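Local coordinates for AOC_like domain-containing protein (Frankia sp. Cc1.17, PDB 7DVI), which catalyses an exo-selective intermolecular Diels-Alder reaction on non-natural substrates, using an eight-stranded barrel of the allene oxide cyclase-like family, at residues P31-E36 and Y53-D58; L83-E88 and H98-A103; L92-I97 and G123-L128; G130-R135 and V143-S148. All coordinates share one frame; numbering follows the deposited sequence. Where two conformers were deposited one is given.

Contact 1 (P31-E36 and Y53-D58); sequences PQIRNE and YDELYD. With EDO (1,2-ethanediol), chain M; EDO (1,2-ethanediol), chain R.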
# COMPACT_ATOMS: atom_id res chain seq x y z
N PRO A 31 2.91 -10.81 22.07
CA PRO A 31 2.01 -10.35 23.12
C PRO A 31 1.92 -8.83 23.12
O PRO A 31 2.94 -8.17 22.87
CB PRO A 31 2.69 -10.84 24.40
CG PRO A 31 4.16 -10.86 24.05
CD PRO A 31 4.17 -11.33 22.61
N GLN A 32 0.73 -8.34 23.51
CA GLN A 32 0.45 -6.90 23.63
C GLN A 32 0.85 -6.42 25.01
O GLN A 32 0.35 -6.98 25.96
CB GLN A 32 -1.03 -6.67 23.34
CG GLN A 32 -1.34 -5.19 23.15
CD GLN A 32 -2.39 -4.98 22.08
OE1 GLN A 32 -3.57 -5.03 22.38
NE2 GLN A 32 -1.95 -4.75 20.84
N ILE A 33 1.71 -5.41 25.13
CA ILE A 33 2.17 -4.87 26.43
C ILE A 33 1.29 -3.69 26.82
O ILE A 33 0.95 -3.51 28.03
CB ILE A 33 3.66 -4.48 26.36
CG1 ILE A 33 4.52 -5.58 25.76
CG2 ILE A 33 4.16 -4.02 27.72
CD1 ILE A 33 4.46 -6.92 26.48
N ARG A 34 0.93 -2.84 25.86
CA ARG A 34 -0.01 -1.72 26.17
C ARG A 34 -0.81 -1.40 24.91
O ARG A 34 -0.25 -1.48 23.78
CB ARG A 34 0.74 -0.53 26.73
CG ARG A 34 -0.16 0.61 27.20
CD ARG A 34 -1.15 0.21 28.32
NE ARG A 34 -2.12 1.25 28.69
CZ ARG A 34 -1.88 2.27 29.51
NH1 ARG A 34 -0.67 2.43 30.02
NH2 ARG A 34 -2.83 3.15 29.81
N ASN A 35 -2.08 -1.06 25.10
CA ASN A 35 -2.93 -0.65 23.98
C ASN A 35 -4.08 0.16 24.55
O ASN A 35 -4.51 -0.14 25.64
CB ASN A 35 -3.37 -1.82 23.12
CG ASN A 35 -4.41 -2.67 23.79
OD1 ASN A 35 -4.08 -3.56 24.56
ND2 ASN A 35 -5.67 -2.38 23.51
N GLU A 36 -4.45 1.21 23.84
CA GLU A 36 -5.59 2.09 24.17
C GLU A 36 -6.29 2.36 22.87
O GLU A 36 -5.61 2.30 21.79
CB GLU A 36 -5.16 3.40 24.85
CG GLU A 36 -4.47 3.21 26.19
CD GLU A 36 -5.37 2.72 27.32
OE1 GLU A 36 -6.60 2.88 27.23
OE2 GLU A 36 -4.82 2.11 28.26
N TYR A 53 1.73 -1.15 21.77
CA TYR A 53 3.13 -1.52 22.07
C TYR A 53 3.12 -3.01 22.35
O TYR A 53 2.47 -3.44 23.35
CB TYR A 53 3.62 -0.64 23.22
CG TYR A 53 4.82 -1.13 24.00
CD1 TYR A 53 5.84 -1.87 23.42
CD2 TYR A 53 4.93 -0.83 25.34
CE1 TYR A 53 6.92 -2.32 24.16
CE2 TYR A 53 6.01 -1.26 26.10
CZ TYR A 53 7.00 -2.01 25.50
OH TYR A 53 8.06 -2.39 26.27
N ASP A 54 3.77 -3.77 21.48
CA ASP A 54 3.81 -5.25 21.47
C ASP A 54 5.26 -5.68 21.58
O ASP A 54 6.12 -4.92 21.10
CB ASP A 54 3.29 -5.87 20.19
CG ASP A 54 1.80 -5.70 19.96
OD1 ASP A 54 1.16 -5.14 20.83
OD2 ASP A 54 1.32 -6.18 18.94
N GLU A 55 5.51 -6.82 22.21
CA GLU A 55 6.79 -7.53 22.05
C GLU A 55 6.63 -8.58 20.97
O GLU A 55 5.50 -9.02 20.69
CB GLU A 55 7.21 -8.17 23.37
CG GLU A 55 7.74 -7.18 24.37
CD GLU A 55 8.13 -7.80 25.70
OE1 GLU A 55 7.79 -8.98 25.95
OE2 GLU A 55 8.80 -7.12 26.46
N LEU A 56 7.75 -8.94 20.36
CA LEU A 56 7.82 -10.07 19.43
C LEU A 56 8.86 -11.03 19.99
O LEU A 56 9.96 -10.56 20.37
CB LEU A 56 8.24 -9.58 18.04
CG LEU A 56 7.14 -8.93 17.20
CD1 LEU A 56 6.87 -7.54 17.73
CD2 LEU A 56 7.56 -8.89 15.74
N TYR A 57 8.54 -12.32 19.91
CA TYR A 57 9.41 -13.46 20.26
C TYR A 57 9.51 -14.34 19.02
O TYR A 57 8.49 -14.57 18.33
CB TYR A 57 8.84 -14.16 21.50
CG TYR A 57 8.92 -13.32 22.75
CD1 TYR A 57 7.98 -12.34 23.02
CD2 TYR A 57 9.95 -13.52 23.66
CE1 TYR A 57 8.08 -11.54 24.14
CE2 TYR A 57 10.06 -12.73 24.79
CZ TYR A 57 9.12 -11.75 25.03
OH TYR A 57 9.21 -11.00 26.16
N ASP A 58 10.72 -14.81 18.72
CA ASP A 58 10.95 -15.71 17.57
C ASP A 58 10.35 -17.10 17.91
O ASP A 58 9.79 -17.27 19.00
CB ASP A 58 12.42 -15.69 17.17
CG ASP A 58 13.35 -16.35 18.18
OD1 ASP A 58 12.87 -17.25 18.96
OD2 ASP A 58 14.52 -15.92 18.22
C1 EDO M . -3.08 -4.62 26.83
O1 EDO M . -2.36 -5.81 26.98
C2 EDO M . -2.88 -3.72 27.97
O2 EDO M . -3.22 -2.38 27.67
C1 EDO R . -5.48 -4.10 16.46
O1 EDO R . -5.70 -4.63 15.20
C2 EDO R . -4.10 -4.38 16.94
O2 EDO R . -3.94 -4.26 18.35

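Contact 2 (L83-E88 and H98-A103); sequences LTYYSE and HAEGWA. With EDO (1,2-ethanediol), chain E; EDO (1,2-ethanediol), chain R; EDO (1,2-ethanediol), chain F.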
# COMPACT_ATOMS: atom_id res chain seq x y z
N LEU A 83 -12.24 -1.11 6.32
CA LEU A 83 -10.85 -0.86 5.90
C LEU A 83 -10.21 0.06 6.94
O LEU A 83 -10.73 1.15 7.27
CB LEU A 83 -10.82 -0.32 4.47
CG LEU A 83 -10.68 -1.37 3.37
CD1 LEU A 83 -9.37 -2.13 3.42
CD2 LEU A 83 -11.85 -2.36 3.39
N THR A 84 -9.12 -0.47 7.46
CA THR A 84 -8.41 0.00 8.66
C THR A 84 -6.94 0.24 8.25
O THR A 84 -6.32 -0.69 7.68
CB THR A 84 -8.59 -1.05 9.77
OG1 THR A 84 -9.99 -1.28 9.97
CG2 THR A 84 -8.02 -0.60 11.09
N TYR A 85 -6.41 1.41 8.59
CA TYR A 85 -5.03 1.81 8.21
C TYR A 85 -4.13 1.72 9.42
O TYR A 85 -4.36 2.46 10.39
CB TYR A 85 -4.99 3.18 7.57
CG TYR A 85 -3.73 3.38 6.75
CD1 TYR A 85 -3.67 2.91 5.46
CD2 TYR A 85 -2.58 3.93 7.32
CE1 TYR A 85 -2.52 3.05 4.70
CE2 TYR A 85 -1.42 4.09 6.57
CZ TYR A 85 -1.40 3.64 5.26
OH TYR A 85 -0.26 3.74 4.51
N TYR A 86 -3.10 0.87 9.30
CA TYR A 86 -2.09 0.59 10.33
C TYR A 86 -0.75 1.24 9.92
O TYR A 86 -0.39 1.27 8.71
CB TYR A 86 -1.86 -0.92 10.46
CG TYR A 86 -2.96 -1.67 11.13
CD1 TYR A 86 -4.09 -2.06 10.42
CD2 TYR A 86 -2.87 -2.04 12.47
CE1 TYR A 86 -5.12 -2.74 11.03
CE2 TYR A 86 -3.89 -2.77 13.08
CZ TYR A 86 -5.03 -3.08 12.36
OH TYR A 86 -6.05 -3.77 12.95
N SER A 87 -0.08 1.79 10.91
CA SER A 87 1.30 2.33 10.79
C SER A 87 2.09 1.94 12.04
O SER A 87 1.59 2.26 13.16
CB SER A 87 1.28 3.81 10.65
OG SER A 87 2.49 4.26 10.11
N GLU A 88 3.28 1.38 11.85
CA GLU A 88 4.11 1.00 12.99
C GLU A 88 5.62 1.03 12.64
O GLU A 88 6.00 0.92 11.47
CB GLU A 88 3.72 -0.39 13.48
CG GLU A 88 3.98 -1.47 12.51
CD GLU A 88 3.29 -2.77 12.83
OE1 GLU A 88 3.30 -3.16 14.04
OE2 GLU A 88 2.89 -3.44 11.84
N HIS A 98 9.97 -0.06 9.08
CA HIS A 98 8.71 0.73 9.04
C HIS A 98 7.69 -0.04 8.23
O HIS A 98 8.00 -0.47 7.10
CB HIS A 98 8.92 2.16 8.52
CG HIS A 98 7.63 2.87 8.42
ND1 HIS A 98 6.93 3.21 9.53
CD2 HIS A 98 6.84 3.16 7.35
CE1 HIS A 98 5.77 3.75 9.18
NE2 HIS A 98 5.69 3.74 7.84
N ALA A 99 6.47 -0.22 8.78
CA ALA A 99 5.40 -0.95 8.09
C ALA A 99 4.07 -0.16 8.23
O ALA A 99 3.85 0.47 9.27
CB ALA A 99 5.30 -2.37 8.62
N GLU A 100 3.33 -0.07 7.14
CA GLU A 100 2.03 0.61 7.12
C GLU A 100 1.20 0.12 5.93
O GLU A 100 1.75 -0.25 4.84
CB GLU A 100 2.17 2.12 7.16
CG GLU A 100 2.63 2.71 5.83
CD GLU A 100 2.67 4.21 5.97
OE1 GLU A 100 3.59 4.71 6.60
OE2 GLU A 100 1.72 4.84 5.55
N GLY A 101 -0.12 0.10 6.14
CA GLY A 101 -1.05 -0.20 5.05
C GLY A 101 -2.36 -0.71 5.61
O GLY A 101 -2.68 -0.40 6.76
N TRP A 102 -3.07 -1.42 4.76
CA TRP A 102 -4.52 -1.71 4.91
C TRP A 102 -4.74 -3.12 5.42
O TRP A 102 -4.10 -4.08 4.90
CB TRP A 102 -5.21 -1.56 3.57
CG TRP A 102 -5.25 -0.16 3.07
CD1 TRP A 102 -4.59 0.38 2.01
CD2 TRP A 102 -6.05 0.89 3.62
NE1 TRP A 102 -4.89 1.72 1.91
CE2 TRP A 102 -5.84 2.04 2.84
CE3 TRP A 102 -6.93 0.98 4.70
CZ2 TRP A 102 -6.44 3.26 3.11
CZ3 TRP A 102 -7.54 2.18 4.95
CH2 TRP A 102 -7.29 3.31 4.17
N ALA A 103 -5.74 -3.23 6.30
CA ALA A 103 -6.33 -4.50 6.72
C ALA A 103 -7.87 -4.33 6.80
O ALA A 103 -8.39 -3.25 7.18
CB ALA A 103 -5.73 -4.90 8.04
C1 EDO E . -6.09 4.06 -1.44
O1 EDO E . -6.74 4.06 -0.20
C2 EDO E . -4.68 4.34 -1.30
O2 EDO E . -4.05 3.51 -0.33
C1 EDO R . -5.48 -4.10 16.46
O1 EDO R . -5.70 -4.63 15.20
C2 EDO R . -4.10 -4.38 16.94
O2 EDO R . -3.94 -4.26 18.35
C1 EDO F . 4.68 5.07 2.80
O1 EDO F . 5.56 5.29 3.86
C2 EDO F . 3.95 6.33 2.51
O2 EDO F . 4.83 7.39 2.28

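Contact 3 (L92-I97 and G123-L128); sequences LRDGII and GVYRGL. With EDO (1,2-ethanediol), chain I; EDO (1,2-ethanediol), chain H.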
# COMPACT_ATOMS: atom_id res chain seq x y z
N LEU A 92 13.96 -4.35 16.15
CA LEU A 92 14.34 -5.76 16.34
C LEU A 92 15.86 -5.90 16.63
O LEU A 92 16.62 -4.92 16.44
CB LEU A 92 13.93 -6.57 15.12
CG LEU A 92 12.51 -6.33 14.62
CD1 LEU A 92 12.20 -7.21 13.46
CD2 LEU A 92 11.49 -6.57 15.72
N ARG A 93 16.25 -7.08 17.14
CA ARG A 93 17.65 -7.39 17.53
C ARG A 93 18.56 -7.17 16.30
O ARG A 93 19.63 -6.61 16.47
CB ARG A 93 17.71 -8.78 18.21
CG ARG A 93 17.39 -10.00 17.34
CD ARG A 93 17.27 -11.32 18.11
NE ARG A 93 16.94 -12.47 17.25
CZ ARG A 93 16.12 -13.47 17.58
NH1 ARG A 93 15.87 -14.43 16.71
NH2 ARG A 93 15.51 -13.47 18.74
N ASP A 94 18.08 -7.49 15.09
CA ASP A 94 18.87 -7.45 13.83
C ASP A 94 18.55 -6.23 12.94
O ASP A 94 19.14 -6.12 11.86
CB ASP A 94 18.70 -8.79 13.12
CG ASP A 94 17.25 -9.11 12.74
OD1 ASP A 94 16.32 -8.32 13.07
OD2 ASP A 94 17.06 -10.15 12.13
N GLY A 95 17.71 -5.28 13.36
CA GLY A 95 17.48 -4.06 12.56
C GLY A 95 16.11 -3.43 12.82
O GLY A 95 15.46 -3.75 13.84
N ILE A 96 15.77 -2.43 12.01
CA ILE A 96 14.56 -1.55 12.22
C ILE A 96 13.77 -1.59 10.93
O ILE A 96 14.40 -1.59 9.87
CB ILE A 96 14.93 -0.12 12.63
CG1 ILE A 96 15.68 -0.11 13.97
CG2 ILE A 96 13.70 0.80 12.69
CD1 ILE A 96 16.25 1.24 14.35
N ILE A 97 12.43 -1.66 11.05
CA ILE A 97 11.48 -1.78 9.92
C ILE A 97 10.33 -0.77 10.14
O ILE A 97 9.85 -0.65 11.29
CB ILE A 97 10.93 -3.21 9.80
CG1 ILE A 97 12.03 -4.22 9.51
CG2 ILE A 97 9.80 -3.29 8.76
CD1 ILE A 97 11.60 -5.65 9.74
N GLY A 123 20.21 -2.01 9.92
CA GLY A 123 20.69 -3.37 10.15
C GLY A 123 20.40 -4.24 8.97
O GLY A 123 20.55 -3.78 7.80
N VAL A 124 20.03 -5.50 9.19
CA VAL A 124 19.99 -6.48 8.06
C VAL A 124 18.91 -6.08 7.03
O VAL A 124 18.97 -6.58 5.90
CB VAL A 124 19.76 -7.92 8.56
CG1 VAL A 124 20.94 -8.38 9.42
CG2 VAL A 124 18.44 -8.06 9.32
N TYR A 125 17.94 -5.23 7.40
CA TYR A 125 16.77 -4.93 6.52
C TYR A 125 17.07 -3.78 5.54
O TYR A 125 16.25 -3.46 4.64
CB TYR A 125 15.56 -4.58 7.41
CG TYR A 125 15.27 -5.64 8.42
CD1 TYR A 125 14.79 -6.87 8.02
CD2 TYR A 125 15.51 -5.44 9.77
CE1 TYR A 125 14.54 -7.88 8.93
CE2 TYR A 125 15.26 -6.45 10.69
CZ TYR A 125 14.77 -7.67 10.26
OH TYR A 125 14.50 -8.68 11.16
N ARG A 126 18.20 -3.11 5.74
CA ARG A 126 18.55 -1.93 4.92
C ARG A 126 18.67 -2.36 3.47
O ARG A 126 19.28 -3.40 3.19
CB ARG A 126 19.79 -1.23 5.48
CG ARG A 126 19.99 0.16 4.91
CD ARG A 126 21.34 0.73 5.31
NE ARG A 126 21.35 1.13 6.71
CZ ARG A 126 21.04 2.36 7.13
NH1 ARG A 126 20.69 3.30 6.27
NH2 ARG A 126 21.09 2.64 8.42
N GLY A 127 17.94 -1.68 2.58
CA GLY A 127 17.88 -2.00 1.14
C GLY A 127 16.97 -3.15 0.82
O GLY A 127 16.94 -3.58 -0.37
N LEU A 128 16.19 -3.61 1.80
CA LEU A 128 15.16 -4.64 1.56
C LEU A 128 13.74 -4.05 1.77
O LEU A 128 13.60 -3.14 2.58
CB LEU A 128 15.34 -5.71 2.63
CG LEU A 128 16.41 -6.77 2.40
CD1 LEU A 128 17.57 -6.27 1.61
CD2 LEU A 128 16.80 -7.42 3.71
C1 EDO I . 16.56 -1.82 18.24
O1 EDO I . 16.88 -1.85 16.87
C2 EDO I . 16.76 -0.52 18.88
O2 EDO I . 17.65 0.31 18.17
C1 EDO H . 18.25 -13.80 10.93
O1 EDO H . 17.97 -14.58 12.07
C2 EDO H . 18.96 -12.54 11.21
O2 EDO H . 18.91 -12.13 12.55

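Contact 4 (G130-R135 and V143-S148); sequences GRREWR and VEARIS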
# COMPACT_ATOMS: atom_id res chain seq x y z
N GLY A 130 9.21 -5.68 1.80
CA GLY A 130 8.36 -6.88 1.82
C GLY A 130 7.09 -6.62 2.62
O GLY A 130 6.43 -5.58 2.38
N ARG A 131 6.81 -7.44 3.62
CA ARG A 131 5.51 -7.44 4.31
C ARG A 131 5.71 -7.82 5.75
O ARG A 131 6.65 -8.58 6.06
CB ARG A 131 4.57 -8.43 3.65
CG ARG A 131 3.98 -7.90 2.35
CD ARG A 131 3.01 -8.89 1.76
NE ARG A 131 1.88 -9.19 2.66
CZ ARG A 131 0.75 -8.49 2.75
NH1 ARG A 131 0.59 -7.39 2.05
NH2 ARG A 131 -0.22 -8.88 3.55
N ARG A 132 4.86 -7.22 6.57
CA ARG A 132 4.67 -7.50 8.01
C ARG A 132 3.24 -8.05 8.04
O ARG A 132 2.37 -7.42 7.48
CB ARG A 132 4.82 -6.25 8.86
CG ARG A 132 4.67 -6.48 10.36
CD ARG A 132 3.26 -6.66 10.89
NE ARG A 132 3.13 -6.12 12.22
CZ ARG A 132 3.12 -6.80 13.34
NH1 ARG A 132 3.21 -8.11 13.33
NH2 ARG A 132 3.01 -6.17 14.48
N GLU A 133 3.06 -9.22 8.62
CA GLU A 133 1.78 -9.94 8.62
C GLU A 133 1.50 -10.41 10.03
O GLU A 133 2.46 -10.51 10.83
CB GLU A 133 1.82 -11.10 7.63
CG GLU A 133 1.80 -10.68 6.18
CD GLU A 133 2.20 -11.77 5.20
OE1 GLU A 133 2.48 -12.92 5.64
OE2 GLU A 133 2.30 -11.46 4.01
N TRP A 134 0.24 -10.71 10.33
CA TRP A 134 -0.16 -11.24 11.65
C TRP A 134 -1.56 -11.81 11.53
O TRP A 134 -2.25 -11.51 10.53
CB TRP A 134 -0.08 -10.19 12.76
CG TRP A 134 -0.71 -8.87 12.42
CD1 TRP A 134 -0.17 -7.85 11.69
CD2 TRP A 134 -1.99 -8.40 12.86
NE1 TRP A 134 -1.03 -6.79 11.61
CE2 TRP A 134 -2.15 -7.09 12.34
CE3 TRP A 134 -3.00 -8.95 13.64
CZ2 TRP A 134 -3.29 -6.34 12.56
CZ3 TRP A 134 -4.13 -8.20 13.86
CH2 TRP A 134 -4.28 -6.93 13.31
N ARG A 135 -1.96 -12.58 12.54
CA ARG A 135 -3.36 -13.06 12.68
C ARG A 135 -3.67 -13.26 14.16
O ARG A 135 -2.77 -13.57 14.98
CB ARG A 135 -3.64 -14.31 11.86
CG ARG A 135 -2.76 -15.48 12.24
CD ARG A 135 -3.36 -16.78 11.77
NE ARG A 135 -2.38 -17.84 11.89
CZ ARG A 135 -2.51 -19.06 11.37
NH1 ARG A 135 -3.61 -19.39 10.71
NH2 ARG A 135 -1.55 -19.95 11.51
N VAL A 143 -0.78 -12.56 19.43
CA VAL A 143 -1.01 -12.78 17.98
C VAL A 143 0.17 -13.59 17.41
O VAL A 143 1.19 -13.68 18.02
CB VAL A 143 -1.20 -11.33 17.50
CG1 VAL A 143 -0.09 -10.77 16.64
CG2 VAL A 143 -2.58 -11.06 17.00
N GLU A 144 -0.01 -14.28 16.32
CA GLU A 144 1.07 -14.88 15.54
C GLU A 144 1.48 -13.85 14.48
O GLU A 144 0.58 -13.25 13.85
CB GLU A 144 0.57 -16.13 14.84
CG GLU A 144 1.67 -16.90 14.16
CD GLU A 144 1.16 -18.08 13.36
OE1 GLU A 144 -0.05 -18.36 13.43
OE2 GLU A 144 1.95 -18.64 12.60
N ALA A 145 2.78 -13.68 14.27
CA ALA A 145 3.27 -12.71 13.26
C ALA A 145 4.34 -13.35 12.37
O ALA A 145 4.84 -14.49 12.64
CB ALA A 145 3.72 -11.47 13.98
N ARG A 146 4.54 -12.74 11.21
CA ARG A 146 5.65 -13.07 10.30
C ARG A 146 6.14 -11.78 9.64
O ARG A 146 5.36 -10.78 9.47
CB ARG A 146 5.31 -14.20 9.34
CG ARG A 146 4.33 -13.88 8.23
CD ARG A 146 4.11 -15.14 7.43
NE ARG A 146 5.30 -15.58 6.69
CZ ARG A 146 5.70 -15.06 5.53
NH1 ARG A 146 6.77 -15.55 4.94
NH2 ARG A 146 5.05 -14.05 4.98
N ILE A 147 7.43 -11.80 9.33
CA ILE A 147 8.16 -10.69 8.67
C ILE A 147 8.96 -11.30 7.54
O ILE A 147 9.65 -12.31 7.74
CB ILE A 147 9.02 -9.96 9.70
CG1 ILE A 147 8.16 -9.38 10.81
CG2 ILE A 147 9.87 -8.90 9.03
CD1 ILE A 147 8.93 -8.98 12.01
N SER A 148 8.80 -10.75 6.35
CA SER A 148 9.43 -11.29 5.14
C SER A 148 9.89 -10.11 4.27
O SER A 148 9.02 -9.41 3.75
CB SER A 148 8.47 -12.24 4.51
OG SER A 148 9.01 -12.78 3.34

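Contact 1 (P31-E36 and Y53-D58)
Backbone hydrogen bonds set the pairing of Pro-31 to Arg-34 with Tyr-53 to Glu-55. The carbonyl O of Tyr-53 takes two donors, Ile-33 N at 2.8 Å and Arg-34 N at 3.0 Å, and Tyr-53 N returns a bond to Arg-34 O. One step further, Glu-55 N binds Pro-31 O. The register therefore slips by one residue between Gln-32, which pairs with Asp-54, and Arg-34, which pairs with Tyr-53.

Among the polar side chains, Gln-32 has CG anti to its backbone N (chi1 -168°) and bends at chi2, which lays its amide beside the Asp-54 carboxylate. NE2 gives one proton to the syn lone pair of Asp-54 OD1, 3.1 Å away and within the amide plane, although the two planar groups are turned 40° apart; NE2 also binds O2 of an ethanediol.

Carbon contacts gather around Ile-33 and Pro-31. Ile-33 covers the centre of one face of the Tyr-53 ring in a CH-pi contact, its CB 4.0 Å from the ring centroid, while its CG2 lies 3.7 Å from Tyr-53 CE2. The other branch of Ile-33, CG1 to CD1, slants across the Glu-55 chain, CD1 lying 3.9 Å from Glu-55 CD. Pro-31 meets Tyr-57 at the ring edge, with its CD 4.0 Å from Tyr-57 CD1. Tyr-57 OH is modelled very close to Glu-55 OE1, so the exact length of that bond is doubtful.

Two successive residues, Ile-33 and Arg-34, thus face the single residue Tyr-53: a classic beta bulge where strand 22-37 turns a corner beside strand 49-57 in the barrel wall.

Contact 2 (L83-E88 and H98-A103)
At chi1 -160° Tyr-85 swings its ring opposite the backbone N, whereas Trp-102, with chi1 -68°, has CG anti to its carbonyl carbon; these two settings bring the rings together at about a right angle. The edge of Tyr-85 meets the face of the indole in a T-shaped stack, planes 79° apart, with Tyr-85 CD1 3.5 Å from Trp-102 CE2. Tyr-85 CB adds a CH-pi contact over the six-membered ring of the indole.

At the other end of the phenol, OH bonds to Glu-100 OE2, modelled very short at 2.5 Å and of doubtful length. The second carboxylate oxygen, Glu-100 OE1, takes a nearly straight bond from His-98 NE2 at 2.6 Å, in the imidazole plane and on its anti lone pair. His-98 ND1 is held in turn by Asp-89.

On the reverse face, Tyr-86 CE1 packs 3.7 Å from Ala-103 CB. On that face the Glu-88 carboxylate also reaches Tyr-116, Thr-67 and Arg-132.

Paired backbone bonds link Thr-84 with Ala-103, Tyr-86 with Gly-101 and Glu-88 with Ala-99, the regular ladder of an antiparallel beta hairpin in the closed barrel.

Contact 3 (L92-I97 and G123-L128)
Tyr-125 reaches across to Asp-94, its OH giving a 2.7 Å bond to Asp-94 OD1. The oxygen is met on its syn side, 29° out of the carboxylate plane, and ring and carboxylate stand nearly perpendicular. Ile-97 covers one face of the ring, CD1 centred on it, 3.6 Å from the centroid and only 3° off the normal, while CG1 lies 3.7 Å from Tyr-125 CD2. Val-124 CG2 covers the opposite face, so the phenol is sandwiched between aliphatic groups. At the ring edge, Gly-95 CA approaches Tyr-125 CD2 to 3.7 Å. Leu-92 CD1 sits near the hydroxyl, 3.6 Å from Tyr-125 OH.

The next shell fixes both partners. Asp-94 has CG lodged between its backbone N and carbonyl carbon (chi1 60°), which turns the carboxylate back toward the phenol; its OD2 is held by His-25 and by an ethanediol. Its carbonyl O accepts a straight bond from Val-124 N at 2.9 Å. Beside this bond Gly-95 and Gly-123 bring the two backbones close, their CA atoms 4.1 Å apart.

Farther out, Val-23 and Leu-149 pack against Tyr-125, and Gly-127 forms backbone hydrogen bonds with the second subunit. Two type I beta turns, Leu-92 to Gly-95 and Gly-123 to Arg-126, here join the end of one barrel hairpin to the connection between strands 114-121 and 129-135.

Contact 4 (G130-R135 and V143-S148)
Glu-133 lies alongside Arg-146 from its CB onward. That CB is 3.8 Å from Arg-146 CG, so the two side chains start out in contact and then run side by side in the same direction. With chi1 at -72° and the chain extended beyond CG, Glu-133 carries its carboxylate out to the arginine's end. There OE1 lies 3.3 Å from Arg-146 CD and accepts a 2.9 Å bond from Arg-146 NH2, which comes from above the carboxylate plane while the oxygen stays near the guanidinium plane. The other oxygen, OE2, receives Arg-131 NE at 2.7 Å on its anti lone pair. One carboxylate thus lies between two guanidinium groups and probably offsets their like charges. Arg-146 has a further partner in Glu-26.

A second salt bridge lies on the same face. Arg-135 approaches Glu-144 side-on, both NE and NH2 directed at OE1, with the NE bond 2.8 Å long; the guanidinium and carboxylate planes are 42° apart.

The reverse face holds Arg-132, Trp-134, Ala-145 and Ile-147. Trp-134 CB packs 3.9 Å from Val-143 CG1, and its ring atom CD1 lies over one face of the Arg-132 guanidinium. The edge of that guanidinium meets Ala-145 CB at 3.5 Å, while its nitrogens bind Glu-88 and Glu-30. A dimethyl sulfoxide bound beside the Arg-132 side chain suggests that this face may border a pocket.

Backbone bonds pair Arg-131 with Ser-148, Glu-133 with Arg-146 and Arg-135 with Glu-144. Together they make an antiparallel beta hairpin of the barrel wall, with cross-strand salt bridges along one face.

Overall arrangement
From the N terminus, contact 1 closes first, pairing strand 22-37 with strand 49-57 across the 16 residues between its segments. Contact 2 follows as the hairpin of strands 82-92 and 95-104. Contact 3 crosses it: its first segment lies between the two segments of contact 2, and its second follows strand 114-121. Contact 4 closes last, in the hairpin 129-135/143-150, whose final strand neighbours strand 22-37 and so completes the barrel. The contacts meet across the fold: Asp-58 bridges contact 1 to Arg-93 of contact 3, Glu-88 joins contact 2 to Arg-132 of contact 4, and Ile-147 of contact 4 packs against Leu-56, Leu-92 and Ile-97.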